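Local atomic coordinates of endoglucanase (Uncultured bacterium, PDB entry 3X17), a protein that hydrolyses internal beta-1,4-glucosidic bonds of cellulose as a family 9 glycoside hydrolase, its (alpha/alpha)6-barrel joined to an N-terminal Ig-like domain. Residues 121-126 with 544-549; 129-134 with 212-217; 192-197 with 220-225; 285-290 with 384-389. All coordinates share one frame; numbering follows the deposited sequence.

Contact 1 of 4, residues 121-126 with 544-549; sequences YAAARS and DYNAPL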
loop_
_atom_site.group_PDB
_atom_site.type_symbol
_atom_site.label_atom_id
_atom_site.label_comp_id
_atom_site.label_asym_id
_atom_site.label_seq_id
_atom_site.Cartn_x
_atom_site.Cartn_y
_atom_site.Cartn_z
ATOM N N TYR A 121 9.824 3.167 8.614
ATOM C CA TYR A 121 10.118 4.603 8.686
ATOM C C TYR A 121 9.974 5.265 7.311
ATOM O O TYR A 121 9.326 6.289 7.167
ATOM C CB TYR A 121 11.547 4.812 9.211
ATOM C CG TYR A 121 11.997 6.258 9.277
ATOM C CD1 TYR A 121 11.646 7.070 10.348
ATOM C CD2 TYR A 121 12.830 6.798 8.297
ATOM C CE1 TYR A 121 12.056 8.409 10.408
ATOM C CE2 TYR A 121 13.286 8.132 8.362
ATOM C CZ TYR A 121 12.904 8.919 9.432
ATOM O OH TYR A 121 13.324 10.228 9.512
ATOM N N ALA A 122 10.646 4.705 6.316
ATOM C CA ALA A 122 10.745 5.370 5.041
ATOM C C ALA A 122 9.343 5.393 4.417
ATOM O O ALA A 122 8.920 6.393 3.824
ATOM C CB ALA A 122 11.731 4.602 4.126
ATOM N N ALA A 123 8.658 4.258 4.497
ATOM C CA ALA A 123 7.363 4.120 3.850
ATOM C C ALA A 123 6.356 5.027 4.491
ATOM O O ALA A 123 5.532 5.585 3.802
ATOM C CB ALA A 123 6.873 2.673 3.916
ATOM N N ALA A 124 6.314 5.033 5.824
ATOM C CA ALA A 124 5.395 5.901 6.561
ATOM C C ALA A 124 5.715 7.395 6.366
ATOM O O ALA A 124 4.814 8.218 6.192
ATOM C CB ALA A 124 5.390 5.544 8.040
ATOM N N ARG A 125 6.983 7.764 6.450
ATOM C CA ARG A 125 7.368 9.160 6.341
ATOM C C ARG A 125 7.174 9.726 4.945
ATOM O O ARG A 125 7.059 10.883 4.780
ATOM C CB ARG A 125 8.774 9.471 6.879
ATOM C CG ARG A 125 8.865 10.901 7.462
ATOM C CD ARG A 125 10.104 11.280 8.290
ATOM N NE ARG A 125 11.068 11.807 7.385
ATOM C CZ ARG A 125 11.465 13.050 7.287
ATOM N NH1 ARG A 125 11.070 13.965 8.116
ATOM N NH2 ARG A 125 12.294 13.336 6.349
ATOM N N SER A 126 7.105 8.872 3.953
ATOM C CA SER A 126 6.860 9.311 2.592
ATOM C C SER A 126 5.552 10.101 2.457
ATOM O O SER A 126 5.494 11.047 1.683
ATOM C CB SER A 126 6.893 8.110 1.636
ATOM O OG SER A 126 5.679 7.392 1.649
ATOM N N ASP A 544 -2.131 4.731 -2.007
ATOM C CA ASP A 544 -2.759 3.443 -1.694
ATOM C C ASP A 544 -1.807 2.247 -1.904
ATOM O O ASP A 544 -2.087 1.144 -1.452
ATOM C CB ASP A 544 -4.100 3.260 -2.423
ATOM C CG ASP A 544 -3.942 3.161 -3.927
ATOM O OD1 ASP A 544 -3.196 3.983 -4.489
ATOM O OD2 ASP A 544 -4.561 2.262 -4.553
ATOM N N TYR A 545 -0.649 2.484 -2.515
ATOM C CA TYR A 545 0.352 1.435 -2.652
ATOM C C TYR A 545 1.147 1.340 -1.350
ATOM O O TYR A 545 1.435 0.254 -0.871
ATOM C CB TYR A 545 1.324 1.733 -3.788
ATOM C CG TYR A 545 0.710 1.865 -5.171
ATOM C CD1 TYR A 545 -0.618 1.471 -5.435
ATOM C CD2 TYR A 545 1.513 2.222 -6.247
ATOM C CE1 TYR A 545 -1.129 1.525 -6.744
ATOM C CE2 TYR A 545 1.016 2.314 -7.520
ATOM C CZ TYR A 545 -0.298 1.989 -7.771
ATOM O OH TYR A 545 -0.715 2.022 -9.076
ATOM N N ASN A 546 1.479 2.497 -0.792
ATOM C CA ASN A 546 2.245 2.595 0.429
ATOM C C ASN A 546 1.507 2.104 1.665
ATOM O O ASN A 546 2.121 1.759 2.675
ATOM C CB ASN A 546 2.755 4.028 0.615
ATOM C CG ASN A 546 4.195 4.181 0.150
ATOM O OD1 ASN A 546 4.491 3.889 -0.999
ATOM N ND2 ASN A 546 5.118 4.430 1.093
ATOM N N ALA A 547 0.185 2.110 1.594
ATOM C CA ALA A 547 -0.634 1.787 2.761
ATOM C C ALA A 547 -0.452 0.324 3.186
ATOM O O ALA A 547 -0.212 0.055 4.343
ATOM C CB ALA A 547 -2.093 2.090 2.478
ATOM N N PRO A 548 -0.572 -0.631 2.242
ATOM C CA PRO A 548 -0.340 -2.010 2.682
ATOM C C PRO A 548 1.144 -2.284 2.923
ATOM O O PRO A 548 1.485 -3.209 3.669
ATOM C CB PRO A 548 -0.878 -2.862 1.507
ATOM C CG PRO A 548 -0.810 -1.935 0.308
ATOM C CD PRO A 548 -1.106 -0.561 0.866
ATOM N N LEU A 549 2.025 -1.512 2.284
ATOM C CA LEU A 549 3.448 -1.597 2.598
ATOM C C LEU A 549 3.729 -1.237 4.064
ATOM O O LEU A 549 4.465 -1.939 4.750
ATOM C CB LEU A 549 4.309 -0.747 1.636
ATOM C CG LEU A 549 5.807 -0.661 1.955
ATOM C CD1 LEU A 549 6.486 -2.050 2.028
ATOM C CD2 LEU A 549 6.565 0.283 0.984
#
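Turned to a chi1 of -98°, the side chain of N546 sends ND2 across to the backbone O of A123, while L549, its CG anti to the backbone N (chi1 175°), lays CD2 against the methyl of A123. The hydrogen bond from N546 ND2 to A123 O is 3.0 Å long; the acceptor lies close to the amide plane, and the donor is slightly tilted from the carbonyl plane. On the same oxygen falls a second bond from within the helix, S126 OG to A123 O at 2.8 Å, from above the carbonyl plane, so two side chains grip one buried carbonyl. Beside this polar pair, A123 CB meets L549 CD2 at 3.8 Å. N546 ND2 also bonds G505 O, and N546 OD1 accepts from L507 N, which fixes the flip of the amide and ties helix 543-558 to G505 and L507. Without the amide, as with a leucine here, A123 O is likely to lose its bond from across the contact, and G505 O and L507 N this partner. The segments run roughly antiparallel, 143° between directions and 9.4 Å between axes, setting the first and last helices of the catalytic domain side by side, consistent with closure of the (alpha/alpha)6 barrel.

Contact 2 of 4, residues 129-134 with 212-217; sequences LQRCGV and LPESGN. With CA (calcium ion), chain D; ZN (zinc ion), chain C.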
loop_
_atom_site.group_PDB
_atom_site.type_symbol
_atom_site.label_atom_id
_atom_site.label_comp_id
_atom_site.label_asym_id
_atom_site.label_seq_id
_atom_site.Cartn_x
_atom_site.Cartn_y
_atom_site.Cartn_z
ATOM N N LEU A 129 6.012 13.621 2.981
ATOM C CA LEU A 129 6.712 14.248 1.871
ATOM C C LEU A 129 5.758 14.443 0.680
ATOM O O LEU A 129 6.086 15.132 -0.295
ATOM C CB LEU A 129 7.888 13.358 1.472
ATOM C CG LEU A 129 9.244 13.555 2.161
ATOM C CD1 LEU A 129 9.263 14.516 3.370
ATOM C CD2 LEU A 129 9.990 12.268 2.400
ATOM N N GLN A 130 4.592 13.811 0.763
ATOM C CA GLN A 130 3.528 13.967 -0.238
ATOM C C GLN A 130 2.481 15.020 0.138
ATOM O O GLN A 130 1.544 15.256 -0.625
ATOM C CB GLN A 130 2.811 12.633 -0.463
ATOM C CG GLN A 130 3.663 11.540 -1.100
ATOM C CD GLN A 130 3.751 11.662 -2.608
ATOM O OE1 GLN A 130 4.824 11.898 -3.163
ATOM N NE2 GLN A 130 2.611 11.571 -3.276
ATOM N N ARG A 131 2.565 15.578 1.339
ATOM C CA ARG A 131 1.562 16.554 1.791
ATOM C C ARG A 131 1.400 17.743 0.843
ATOM O O ARG A 131 2.359 18.186 0.224
ATOM C CB ARG A 131 1.869 17.073 3.185
ATOM C CG ARG A 131 1.697 16.049 4.303
ATOM C CD ARG A 131 2.019 16.689 5.709
ATOM N NE ARG A 131 2.023 15.679 6.777
ATOM C CZ ARG A 131 2.161 15.955 8.076
ATOM N NH1 ARG A 131 2.333 17.213 8.481
ATOM N NH2 ARG A 131 2.119 14.973 8.982
ATOM N N CYS A 132 0.162 18.200 0.690
ATOM C CA CYS A 132 -0.175 19.281 -0.232
ATOM C C CYS A 132 -0.594 20.468 0.613
ATOM O O CYS A 132 -1.132 20.290 1.708
ATOM C CB CYS A 132 -1.349 18.857 -1.103
ATOM S SG CYS A 132 -1.962 20.034 -2.350
ATOM N N GLY A 133 -0.264 21.676 0.157
ATOM C CA GLY A 133 -0.798 22.866 0.794
ATOM C C GLY A 133 0.084 23.371 1.922
ATOM O O GLY A 133 -0.368 24.098 2.803
ATOM N N VAL A 134 1.335 22.944 1.942
ATOM C CA VAL A 134 2.212 23.340 3.028
ATOM C C VAL A 134 3.649 23.306 2.539
ATOM O O VAL A 134 4.019 22.415 1.778
ATOM C CB VAL A 134 2.047 22.415 4.253
ATOM C CG1 VAL A 134 2.407 20.945 3.887
ATOM C CG2 VAL A 134 2.899 22.942 5.427
ATOM N N LEU A 212 8.419 14.576 12.239
ATOM C CA LEU A 212 7.372 15.388 11.629
ATOM C C LEU A 212 7.263 16.749 12.342
ATOM O O LEU A 212 7.755 16.908 13.461
ATOM C CB LEU A 212 6.033 14.652 11.753
ATOM C CG LEU A 212 5.869 13.307 11.043
ATOM C CD1 LEU A 212 4.467 12.762 11.270
ATOM C CD2 LEU A 212 6.137 13.449 9.564
ATOM N N PRO A 213 6.486 17.678 11.772
ATOM C CA PRO A 213 6.129 18.881 12.533
ATOM C C PRO A 213 5.372 18.523 13.814
ATOM O O PRO A 213 5.429 19.273 14.800
ATOM C CB PRO A 213 5.195 19.647 11.576
ATOM C CG PRO A 213 5.547 19.128 10.210
ATOM C CD PRO A 213 5.861 17.664 10.441
ATOM N N GLU A 214 4.662 17.391 13.802
ATOM C CA GLU A 214 3.893 16.974 14.970
ATOM C C GLU A 214 4.668 16.068 15.941
ATOM O O GLU A 214 4.120 15.617 16.944
ATOM C CB GLU A 214 2.547 16.344 14.542
ATOM C CG GLU A 214 1.696 17.240 13.571
ATOM C CD GLU A 214 1.964 17.019 12.052
ATOM O OE1 GLU A 214 2.972 16.407 11.655
ATOM O OE2 GLU A 214 1.147 17.481 11.238
ATOM N N SER A 215 5.923 15.770 15.624
ATOM C CA SER A 215 6.748 14.933 16.478
ATOM C C SER A 215 6.882 15.583 17.857
ATOM O O SER A 215 7.308 16.725 17.957
ATOM C CB SER A 215 8.141 14.775 15.870
ATOM O OG SER A 215 8.126 13.924 14.731
ATOM N N GLY A 216 6.480 14.880 18.911
ATOM C CA GLY A 216 6.673 15.395 20.262
ATOM C C GLY A 216 5.426 16.033 20.842
ATOM O O GLY A 216 5.493 16.672 21.876
ATOM N N ASN A 217 4.272 15.807 20.211
ATOM C CA ASN A 217 3.005 16.272 20.748
ATOM C C ASN A 217 2.328 15.204 21.604
ATOM O O ASN A 217 1.184 15.372 22.011
ATOM C CB ASN A 217 2.059 16.646 19.599
ATOM C CG ASN A 217 1.664 15.428 18.758
ATOM O OD1 ASN A 217 2.145 14.314 19.003
ATOM N ND2 ASN A 217 0.818 15.639 17.760
HETATM CA CA CA D . 3.526 13.007 17.457
HETATM ZN ZN ZN C . -0.201 20.422 -3.544
#
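R131 and E214 form a two-nitrogen, end-on salt bridge from just beyond helix 115-130 to the calcium-binding loop that precedes helix 221-235 of the (alpha/alpha)6 barrel. R131 NH1 reaches E214 OE2 at 3.0 Å on its syn lone pair, and R131 NH2 reaches E214 OE1 at 3.2 Å, also from the syn side but 30° out of the carboxylate plane. Guanidinium and carboxylate are twisted 66° apart, so the two bonds are not coplanar. L212 CD1 and the ring of P213 pack obliquely around the same guanidinium. The arginine chain is extended from CG to NE, whereas E214 bends at chi2 (90°) to bring its carboxylate back to meet it. R131 NH2 has a stronger partner in E225, so the cation is shared between two acids. Losing the guanidinium, to a methionine for instance, is likely to deprive both carboxylates of their common counter-charge and set the end of E214 free to turn. Further out, two successive beta turns shape the loop, and S215 OG accepts from L212 N at 2.6 Å. Next to R131, C132 SG binds the zinc ion with D148, H149 and H175. At the other end, the calcium ion takes E214 O at 2.7 Å and N217 OD1 at 2.5 Å.

Contact 3 of 4, residues 192-197 with 220-225; sequences AQLLKA and PDILDE. With CA (calcium ion), chain D.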
loop_
_atom_site.group_PDB
_atom_site.type_symbol
_atom_site.label_atom_id
_atom_site.label_comp_id
_atom_site.label_asym_id
_atom_site.label_seq_id
_atom_site.Cartn_x
_atom_site.Cartn_y
_atom_site.Cartn_z
ATOM N N ALA A 192 -7.407 4.517 6.418
ATOM C CA ALA A 192 -7.943 3.334 7.133
ATOM C C ALA A 192 -6.855 2.302 7.327
ATOM O O ALA A 192 -6.787 1.673 8.376
ATOM C CB ALA A 192 -9.103 2.713 6.362
ATOM N N GLN A 193 -6.054 2.072 6.288
ATOM C CA GLN A 193 -5.025 1.054 6.361
ATOM C C GLN A 193 -3.844 1.448 7.262
ATOM O O GLN A 193 -3.335 0.623 8.010
ATOM C CB GLN A 193 -4.551 0.607 4.976
ATOM C CG GLN A 193 -5.562 -0.167 4.169
ATOM C CD GLN A 193 -5.079 -0.439 2.741
ATOM O OE1 GLN A 193 -4.482 -1.474 2.459
ATOM N NE2 GLN A 193 -5.374 0.481 1.833
ATOM N N LEU A 194 -3.437 2.709 7.248
ATOM C CA LEU A 194 -2.453 3.151 8.242
ATOM C C LEU A 194 -3.017 3.000 9.657
ATOM O O LEU A 194 -2.310 2.589 10.588
ATOM C CB LEU A 194 -1.998 4.593 7.980
ATOM C CG LEU A 194 -1.442 4.895 6.577
ATOM C CD1 LEU A 194 -1.098 6.403 6.476
ATOM C CD2 LEU A 194 -0.196 4.046 6.199
ATOM N N LEU A 195 -4.303 3.274 9.811
ATOM C CA LEU A 195 -4.910 3.210 11.131
ATOM C C LEU A 195 -4.844 1.775 11.644
ATOM O O LEU A 195 -4.562 1.533 12.821
ATOM C CB LEU A 195 -6.377 3.663 11.089
ATOM C CG LEU A 195 -6.637 5.168 11.222
ATOM C CD1 LEU A 195 -8.113 5.427 10.941
ATOM C CD2 LEU A 195 -6.270 5.699 12.616
ATOM N N LYS A 196 -5.102 0.827 10.750
ATOM C CA LYS A 196 -5.145 -0.590 11.114
ATOM C C LYS A 196 -3.752 -1.092 11.438
ATOM O O LYS A 196 -3.587 -1.947 12.300
ATOM C CB LYS A 196 -5.726 -1.390 9.940
ATOM C CG LYS A 196 -6.302 -2.717 10.316
ATOM C CD LYS A 196 -7.388 -2.579 11.385
ATOM C CE LYS A 196 -7.484 -3.895 12.160
ATOM N NZ LYS A 196 -8.311 -3.705 13.395
ATOM N N ALA A 197 -2.760 -0.650 10.658
ATOM C CA ALA A 197 -1.369 -0.912 10.987
ATOM C C ALA A 197 -1.081 -0.491 12.432
ATOM O O ALA A 197 -0.394 -1.206 13.167
ATOM C CB ALA A 197 -0.438 -0.171 10.037
ATOM N N PRO A 220 1.385 9.174 18.678
ATOM C CA PRO A 220 2.204 8.482 17.680
ATOM C C PRO A 220 2.154 9.194 16.339
ATOM O O PRO A 220 1.074 9.582 15.900
ATOM C CB PRO A 220 1.531 7.109 17.582
ATOM C CG PRO A 220 0.937 6.925 18.986
ATOM C CD PRO A 220 0.358 8.293 19.246
ATOM N N ASP A 221 3.314 9.408 15.729
ATOM C CA ASP A 221 3.434 10.213 14.523
ATOM C C ASP A 221 2.582 9.647 13.392
ATOM O O ASP A 221 2.067 10.395 12.583
ATOM C CB ASP A 221 4.902 10.290 14.074
ATOM C CG ASP A 221 5.697 11.286 14.884
ATOM O OD1 ASP A 221 5.117 11.851 15.826
ATOM O OD2 ASP A 221 6.899 11.464 14.619
ATOM N N ILE A 222 2.487 8.324 13.299
ATOM C CA ILE A 222 1.673 7.703 12.244
ATOM C C ILE A 222 0.238 8.211 12.361
ATOM O O ILE A 222 -0.406 8.477 11.353
ATOM C CB ILE A 222 1.684 6.141 12.296
ATOM C CG1 ILE A 222 0.967 5.539 11.054
ATOM C CG2 ILE A 222 0.974 5.652 13.537
ATOM C CD1 ILE A 222 1.622 5.883 9.723
ATOM N N LEU A 223 -0.213 8.485 13.589
ATOM C CA LEU A 223 -1.559 9.045 13.809
ATOM C C LEU A 223 -1.651 10.533 13.473
ATOM O O LEU A 223 -2.626 10.973 12.891
ATOM C CB LEU A 223 -2.053 8.795 15.243
ATOM C CG LEU A 223 -2.172 7.314 15.634
ATOM C CD1 LEU A 223 -2.806 7.167 17.003
ATOM C CD2 LEU A 223 -2.937 6.535 14.574
ATOM N N ASP A 224 -0.595 11.288 13.734
ATOM C CA ASP A 224 -0.517 12.640 13.198
ATOM C C ASP A 224 -0.604 12.631 11.678
ATOM O O ASP A 224 -1.286 13.469 11.098
ATOM C CB ASP A 224 0.750 13.349 13.650
ATOM C CG ASP A 224 0.763 13.598 15.146
ATOM O OD1 ASP A 224 -0.262 14.075 15.700
ATOM O OD2 ASP A 224 1.754 13.189 15.774
ATOM N N GLU A 225 0.077 11.691 11.023
ATOM C CA GLU A 225 0.021 11.689 9.563
ATOM C C GLU A 225 -1.404 11.388 9.103
ATOM O O GLU A 225 -1.943 12.085 8.242
ATOM C CB GLU A 225 0.983 10.683 8.941
ATOM C CG GLU A 225 1.127 10.895 7.412
ATOM C CD GLU A 225 1.786 12.244 7.091
ATOM O OE1 GLU A 225 2.769 12.595 7.789
ATOM O OE2 GLU A 225 1.276 12.971 6.208
HETATM CA CA CA D . 3.526 13.007 17.457
#
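I222 and L223 on helix 221-235 pack against L194 and L195 on helix 184-200, and no hydrogen bond crosses between them. The second segment opens with P220 at the N-cap position, its O accepting from both L223 N and D224 N. D221 follows, turned from the interface, with OD1 bound to the calcium ion. I222 then faces the other helix: with CG1 anti to the backbone N (chi1 -172°), its CD1 comes to 4.2 Å from L194 CB, while A124 of helix 115-130 touches the same isoleucine. At L223 the branch tip does the work, CD2 lying 4.0 Å from L195 CD2. The two leucine side chains cross at about a right angle, and L195 also packs on M284, A285 and I288 of helix 272-288. D224 returns to the metal, its OD2 2.5 Å from the calcium ion, whose shell D207, E214, N217 and V219 complete. E225 leads its carboxylate away from helix 184-200 and touches Y127 and Y128 of helix 115-130. One turn of helix thus carries two apolar residues for the core and two acids for the metal. This joins two helices consecutive in the chain through buried aliphatic packing in the (alpha/alpha)6 barrel, with a calcium site at the start of the second.

Contact 4 of 4, residues 285-290 with 384-389; sequences AARIFA and YFDYVT
R287 on helix 272-288 and D386 on helix 381-390 meet through a single long salt bridge, with R287 NH2 3.6 Å from D386 OD2. No hydrogen bond crosses, and the nearest CA atoms, those of R287 and D386, stand 11.3 Å apart. The oxygen lies near the guanidinium plane, at its edge, almost midway between the two terminal nitrogens: R287 NH1 is 3.7 Å from D386 OD2. The two planar groups stand nearly perpendicular, at 87°. Bends at chi2 and chi3 carry the arginine head over the gap. Across the contact only this loose bridge is made. Stronger partners hold each charge from elsewhere: R287 NH2 pairs with E346 and R287 NH1 with E199, while D386 OD1 pairs with K196. The long bridge therefore belongs to a network of charges in which D386 is buried and R287 partly exposed, and the neighbouring opposite charges probably favour the ionised forms.

The close packing lies instead within helix 381-390 and against the other neighbours of each segment. T389 OG1 bonds F385 O at 2.8 Å, with T389 N reaching that oxygen from the opposite face of the carbonyl plane. The methyl T389 CG2 sits 3.8 Å above one face of the F385 ring, offset toward its rim, and the ring stacks with F448. Behind R287, F289 packs on L223 and V226. Charges thus bridge two segments whose backbones stay well apart, with helices 184-200 and 337-351 supplying the other members of the network, within the helical barrel of the (alpha/alpha)6 fold.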
loop_
_atom_site.group_PDB
_atom_site.type_symbol
_atom_site.label_atom_id
_atom_site.label_comp_id
_atom_site.label_asym_id
_atom_site.label_seq_id
_atom_site.Cartn_x
_atom_site.Cartn_y
_atom_site.Cartn_z
ATOM N N ALA A 285 -11.148 6.175 13.083
ATOM C CA ALA A 285 -10.279 7.122 13.786
ATOM C C ALA A 285 -10.905 7.469 15.124
ATOM O O ALA A 285 -10.193 7.750 16.101
ATOM C CB ALA A 285 -10.077 8.393 12.956
ATOM N N ALA A 286 -12.235 7.507 15.147
ATOM C CA ALA A 286 -12.951 7.798 16.385
ATOM C C ALA A 286 -12.577 6.767 17.458
ATOM O O ALA A 286 -12.420 7.115 18.624
ATOM C CB ALA A 286 -14.461 7.817 16.143
ATOM N N ARG A 287 -12.419 5.528 17.064
ATOM C CA ARG A 287 -12.084 4.473 17.973
ATOM C C ARG A 287 -10.627 4.572 18.340
ATOM O O ARG A 287 -10.269 4.416 19.460
ATOM C CB ARG A 287 -12.387 3.112 17.351
ATOM C CG ARG A 287 -11.747 1.932 18.021
ATOM C CD ARG A 287 -11.223 0.936 17.030
ATOM N NE ARG A 287 -12.215 0.679 16.040
ATOM C CZ ARG A 287 -12.010 0.265 14.804
ATOM N NH1 ARG A 287 -10.826 0.002 14.345
ATOM N NH2 ARG A 287 -13.046 0.096 14.041
ATOM N N ILE A 288 -9.794 4.844 17.373
ATOM C CA ILE A 288 -8.371 4.705 17.584
ATOM C C ILE A 288 -7.759 5.939 18.267
ATOM O O ILE A 288 -6.782 5.813 19.016
ATOM C CB ILE A 288 -7.655 4.342 16.257
ATOM C CG1 ILE A 288 -7.973 2.906 15.859
ATOM C CG2 ILE A 288 -6.171 4.501 16.357
ATOM C CD1 ILE A 288 -7.614 2.601 14.420
ATOM N N PHE A 289 -8.314 7.128 18.015
ATOM C CA PHE A 289 -7.692 8.371 18.523
ATOM C C PHE A 289 -8.190 8.652 19.928
ATOM O O PHE A 289 -7.791 9.644 20.523
ATOM C CB PHE A 289 -8.034 9.593 17.643
ATOM C CG PHE A 289 -7.106 9.794 16.489
ATOM C CD1 PHE A 289 -7.303 9.104 15.298
ATOM C CD2 PHE A 289 -6.049 10.708 16.579
ATOM C CE1 PHE A 289 -6.424 9.265 14.225
ATOM C CE2 PHE A 289 -5.164 10.878 15.506
ATOM C CZ PHE A 289 -5.378 10.175 14.316
ATOM N N ALA A 290 -9.160 7.865 20.397
ATOM C CA ALA A 290 -9.820 8.154 21.673
ATOM C C ALA A 290 -8.872 8.378 22.876
ATOM O O ALA A 290 -9.063 9.326 23.619
ATOM C CB ALA A 290 -10.890 7.106 22.004
ATOM N N TYR A 384 -14.940 -6.897 7.407
ATOM C CA TYR A 384 -14.918 -8.297 7.844
ATOM C C TYR A 384 -14.072 -8.432 9.100
ATOM O O TYR A 384 -14.527 -8.962 10.106
ATOM C CB TYR A 384 -14.312 -9.181 6.754
ATOM C CG TYR A 384 -15.302 -9.665 5.733
ATOM C CD1 TYR A 384 -15.698 -8.855 4.667
ATOM C CD2 TYR A 384 -15.756 -10.977 5.767
ATOM C CE1 TYR A 384 -16.591 -9.335 3.687
ATOM C CE2 TYR A 384 -16.607 -11.461 4.796
ATOM C CZ TYR A 384 -17.044 -10.642 3.778
ATOM O OH TYR A 384 -17.882 -11.178 2.824
ATOM N N PHE A 385 -12.850 -7.903 9.044
ATOM C CA PHE A 385 -11.878 -8.108 10.109
ATOM C C PHE A 385 -12.292 -7.378 11.374
ATOM O O PHE A 385 -12.114 -7.895 12.469
ATOM C CB PHE A 385 -10.480 -7.660 9.669
ATOM C CG PHE A 385 -9.368 -8.099 10.606
ATOM C CD1 PHE A 385 -8.931 -9.437 10.625
ATOM C CD2 PHE A 385 -8.794 -7.195 11.489
ATOM C CE1 PHE A 385 -7.961 -9.854 11.528
ATOM C CE2 PHE A 385 -7.779 -7.591 12.348
ATOM C CZ PHE A 385 -7.354 -8.932 12.363
ATOM N N ASP A 386 -12.801 -6.153 11.226
ATOM C CA ASP A 386 -13.078 -5.301 12.384
ATOM C C ASP A 386 -14.344 -5.766 13.094
ATOM O O ASP A 386 -14.416 -5.777 14.324
ATOM C CB ASP A 386 -13.218 -3.832 11.976
ATOM C CG ASP A 386 -11.875 -3.144 11.836
ATOM O OD1 ASP A 386 -10.846 -3.802 12.141
ATOM O OD2 ASP A 386 -11.831 -1.990 11.349
ATOM N N TYR A 387 -15.332 -6.185 12.318
ATOM C CA TYR A 387 -16.484 -6.872 12.880
ATOM C C TYR A 387 -16.119 -8.111 13.749
ATOM O O TYR A 387 -16.486 -8.178 14.924
ATOM C CB TYR A 387 -17.436 -7.300 11.771
ATOM C CG TYR A 387 -18.760 -7.842 12.299
ATOM C CD1 TYR A 387 -18.813 -9.056 12.996
ATOM C CD2 TYR A 387 -19.955 -7.182 12.031
ATOM C CE1 TYR A 387 -20.023 -9.580 13.444
ATOM C CE2 TYR A 387 -21.175 -7.699 12.460
ATOM C CZ TYR A 387 -21.203 -8.885 13.192
ATOM O OH TYR A 387 -22.422 -9.374 13.644
ATOM N N VAL A 388 -15.406 -9.073 13.149
ATOM C CA VAL A 388 -14.900 -10.249 13.850
ATOM C C VAL A 388 -14.055 -9.892 15.090
ATOM O O VAL A 388 -14.325 -10.401 16.179
ATOM C CB VAL A 388 -14.139 -11.237 12.876
ATOM C CG1 VAL A 388 -13.440 -12.332 13.659
ATOM C CG2 VAL A 388 -15.125 -11.876 11.853
ATOM N N THR A 389 -13.089 -8.980 14.962
ATOM C CA THR A 389 -12.139 -8.742 16.061
ATOM C C THR A 389 -12.533 -7.665 17.057
ATOM O O THR A 389 -11.939 -7.576 18.123
ATOM C CB THR A 389 -10.737 -8.458 15.583
ATOM O OG1 THR A 389 -10.731 -7.247 14.788
ATOM C CG2 THR A 389 -10.226 -9.659 14.755
#

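Overall arrangement
Contact 3 is the hub: its centre lies about 10 Å from that of contact 1 and about 13 Å from those of contacts 2 and 4. It touches contact 1 where A547 CB meets Q193 NE2 at 3.7 Å. The calcium ion bound by D207, E214, N217, V219, D221 and D224 is shared by contacts 2 and 3, which are further joined by R131 NH2 to E225 OE1 at 2.7 Å. K196 NZ to D386 OD1, 2.8 Å, ties contact 3 to contact 4. Contacts 1 and 4 do not touch, their nearest atoms being about 13 Å apart. The zinc ion adjoins contact 2; contacts 2, 3 and 4 all lie nested within the chain loop that contact 1 closes.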